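PDB 4C4K: obscurin from Homo sapiens, which is a giant muscle protein that probably acts in signalling as a kinase and Rho exchange factor, its immunoglobulin domains probably binding partner proteins. Local coordinates for residues T23-I28 with G57-L62. Sequence-based numbering, arbitrary orientation.
Sequences TLSCQI and GDLYRL. With EDO (1,2-ethanediol), chain G; EDO (1,2-ethanediol), chain F.
The guanidinium of Arg-61 lies across Ser-25, whose CB sits over one of its faces 3.6 Å from NH1, while the edge of the group meets Thr-23: NH1 donates in its own plane to Thr-23 OG1 (3.1 Å, 165°). The chain gets there by bending at CG-CD (chi3 -54°), which folds the head back over strand 22-31. Thr-23 OG1 is shared with the hydroxyl of Thr-63, and an ethanediol, probably from the crystallisation liquor, takes bonds from NE and NH2. On the other side of the sheet the Tyr-60 ring has Ile-28 O at its edge, in plane, and Ile-28 CB lies 3.9 Å from Tyr-60 CE1; a water bridges Ile-28 O and Tyr-60 OH, giving the phenol end a polar link back to strand 22-31. At the last bridged pair, Gln-27 reaches along an extended chain to Asp-58, just before strand 59-64, where NE2 is held weakly by both carboxylate oxygens, 2.9 Å from OD1, with amide and carboxylate planes 78° apart.

Five backbone bonds tie the strands antiparallel, from Leu-24 N to Leu-62 O (2.8 Å) through the paired bonds of Cys-26 and Tyr-60 to Ile-28 N with Asp-58 O. Leu-24, Cys-26, Tyr-60 and Leu-62 turn to the interior of the immunoglobulin sandwich, where Leu-24 and Leu-62 both pack on Trp-38 and Cys-26 touches Cys-77 of the opposing sheet. Replacing Arg-61 by alanine would probably leave Thr-23 OG1 with the hydroxyl of Thr-63 but no charged donor, and uncover Ser-25 CB. The chemistry is thus divided: apolar groups join the two sheets, whereas the other face is mostly polar, with Leu-59 as its apolar member, and Arg-61 with Thr-23 and, weakly, Gln-27 with Asp-58 supplement the backbone pairing.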
loop_
_atom_site.group_PDB
_atom_site.type_symbol
_atom_site.label_atom_id
_atom_site.label_comp_id
_atom_site.label_asym_id
_atom_site.label_seq_id
_atom_site.Cartn_x
_atom_site.Cartn_y
_atom_site.Cartn_z
ATOM N N THR A 23 -7.954 11.502 -9.669
ATOM C CA THR A 23 -8.718 10.910 -8.583
ATOM C C THR A 23 -8.060 9.615 -8.212
ATOM O O THR A 23 -7.618 8.856 -9.077
ATOM C CB THR A 23 -10.249 10.901 -8.805
ATOM O OG1 THR A 23 -10.876 10.564 -7.579
ATOM C CG2 THR A 23 -10.687 9.936 -9.869
ATOM N N LEU A 24 -7.924 9.418 -6.906
ATOM C CA LEU A 24 -7.289 8.283 -6.258
ATOM C C LEU A 24 -8.357 7.629 -5.409
ATOM O O LEU A 24 -9.051 8.312 -4.656
ATOM C CB LEU A 24 -6.122 8.797 -5.369
ATOM C CG LEU A 24 -4.729 9.065 -6.052
ATOM C CD1 LEU A 24 -4.797 10.057 -7.212
ATOM C CD2 LEU A 24 -3.725 9.556 -5.051
ATOM N N SER A 25 -8.533 6.316 -5.555
ATOM C CA SER A 25 -9.550 5.606 -4.781
ATOM C C SER A 25 -9.144 4.192 -4.419
ATOM O O SER A 25 -8.283 3.585 -5.075
ATOM C CB SER A 25 -10.880 5.571 -5.538
ATOM O OG SER A 25 -10.746 4.742 -6.675
ATOM N N CYS A 26 -9.781 3.673 -3.369
ATOM C CA CYS A 26 -9.643 2.291 -2.920
ATOM C C CYS A 26 -10.806 1.856 -2.056
ATOM O O CYS A 26 -11.522 2.680 -1.495
ATOM C CB CYS A 26 -8.311 2.044 -2.232
ATOM S SG CYS A 26 -7.970 3.201 -0.907
ATOM N N GLN A 27 -10.980 0.553 -1.954
ATOM C CA GLN A 27 -12.032 -0.074 -1.199
ATOM C C GLN A 27 -11.407 -0.703 0.022
ATOM O O GLN A 27 -10.480 -1.512 -0.100
ATOM C CB GLN A 27 -12.726 -1.119 -2.066
ATOM C CG GLN A 27 -14.034 -1.579 -1.454
ATOM C CD GLN A 27 -14.862 -2.385 -2.406
ATOM O OE1 GLN A 27 -14.376 -2.908 -3.414
ATOM N NE2 GLN A 27 -16.136 -2.494 -2.098
ATOM N N ILE A 28 -11.866 -0.271 1.205
ATOM C CA ILE A 28 -11.302 -0.697 2.494
ATOM C C ILE A 28 -12.419 -1.163 3.442
ATOM O O ILE A 28 -13.407 -0.456 3.595
ATOM C CB ILE A 28 -10.501 0.482 3.149
ATOM C CG1 ILE A 28 -9.382 1.047 2.234
ATOM C CG2 ILE A 28 -9.944 0.072 4.513
ATOM C CD1 ILE A 28 -8.934 2.480 2.558
ATOM N N GLY A 57 -19.574 4.442 1.670
ATOM C CA GLY A 57 -19.532 3.088 2.210
ATOM C C GLY A 57 -18.090 2.715 2.475
ATOM O O GLY A 57 -17.371 3.468 3.147
ATOM N N ASP A 58 -17.632 1.612 1.854
ATOM C CA ASP A 58 -16.242 1.129 1.956
ATOM C C ASP A 58 -15.298 1.738 0.870
ATOM O O ASP A 58 -14.161 1.290 0.733
ATOM C CB ASP A 58 -16.211 -0.418 1.882
ATOM C CG ASP A 58 -16.872 -1.029 0.647
ATOM O OD1 ASP A 58 -17.027 -0.309 -0.370
ATOM O OD2 ASP A 58 -17.177 -2.242 0.675
ATOM N N LEU A 59 -15.780 2.693 0.059
ATOM C CA LEU A 59 -14.945 3.275 -0.995
ATOM C C LEU A 59 -14.523 4.673 -0.538
ATOM O O LEU A 59 -15.356 5.458 -0.077
ATOM C CB LEU A 59 -15.671 3.241 -2.374
ATOM C CG LEU A 59 -14.950 3.793 -3.663
ATOM C CD1 LEU A 59 -13.703 2.976 -4.031
ATOM C CD2 LEU A 59 -15.887 3.765 -4.876
ATOM N N TYR A 60 -13.208 4.923 -0.562
ATOM C CA TYR A 60 -12.551 6.160 -0.096
ATOM C C TYR A 60 -11.821 6.828 -1.243
ATOM O O TYR A 60 -11.114 6.169 -2.000
ATOM C CB TYR A 60 -11.582 5.854 1.052
ATOM C CG TYR A 60 -12.277 5.239 2.245
ATOM C CD1 TYR A 60 -12.591 3.881 2.269
ATOM C CD2 TYR A 60 -12.620 6.007 3.350
ATOM C CE1 TYR A 60 -13.211 3.302 3.374
ATOM C CE2 TYR A 60 -13.247 5.439 4.462
ATOM C CZ TYR A 60 -13.559 4.088 4.458
ATOM O OH TYR A 60 -14.175 3.508 5.539
ATOM N N ARG A 61 -11.966 8.143 -1.341
ATOM C CA ARG A 61 -11.439 8.911 -2.453
ATOM C C ARG A 61 -10.641 10.147 -2.028
ATOM O O ARG A 61 -10.980 10.841 -1.062
ATOM C CB ARG A 61 -12.629 9.329 -3.347
ATOM C CG ARG A 61 -12.290 10.012 -4.682
ATOM C CD ARG A 61 -13.525 10.174 -5.585
ATOM N NE ARG A 61 -14.189 8.874 -5.759
ATOM C CZ ARG A 61 -13.765 7.903 -6.566
ATOM N NH1 ARG A 61 -12.738 8.109 -7.385
ATOM N NH2 ARG A 61 -14.401 6.741 -6.604
ATOM N N LEU A 62 -9.581 10.412 -2.802
ATOM C CA LEU A 62 -8.780 11.619 -2.810
ATOM C C LEU A 62 -8.794 12.156 -4.240
ATOM O O LEU A 62 -8.220 11.531 -5.130
ATOM C CB LEU A 62 -7.332 11.391 -2.339
ATOM C CG LEU A 62 -6.387 12.633 -2.481
ATOM C CD1 LEU A 62 -6.982 13.891 -1.772
ATOM C CD2 LEU A 62 -4.999 12.315 -1.970
HETATM C C1 EDO G . -16.489 8.530 -2.690
HETATM O O1 EDO G . -16.158 9.507 -3.650
HETATM C C2 EDO G . -15.957 7.218 -3.231
HETATM O O2 EDO G . -16.499 6.999 -4.540
HETATM C C1 EDO F . -11.929 9.972 3.103
HETATM O O1 EDO F . -12.057 9.833 4.505
HETATM C C2 EDO F . -10.550 9.424 2.693
HETATM O O2 EDO F . -10.439 9.529 1.288
HETATM O O HOH W 1 -14.852 0.878 5.335
#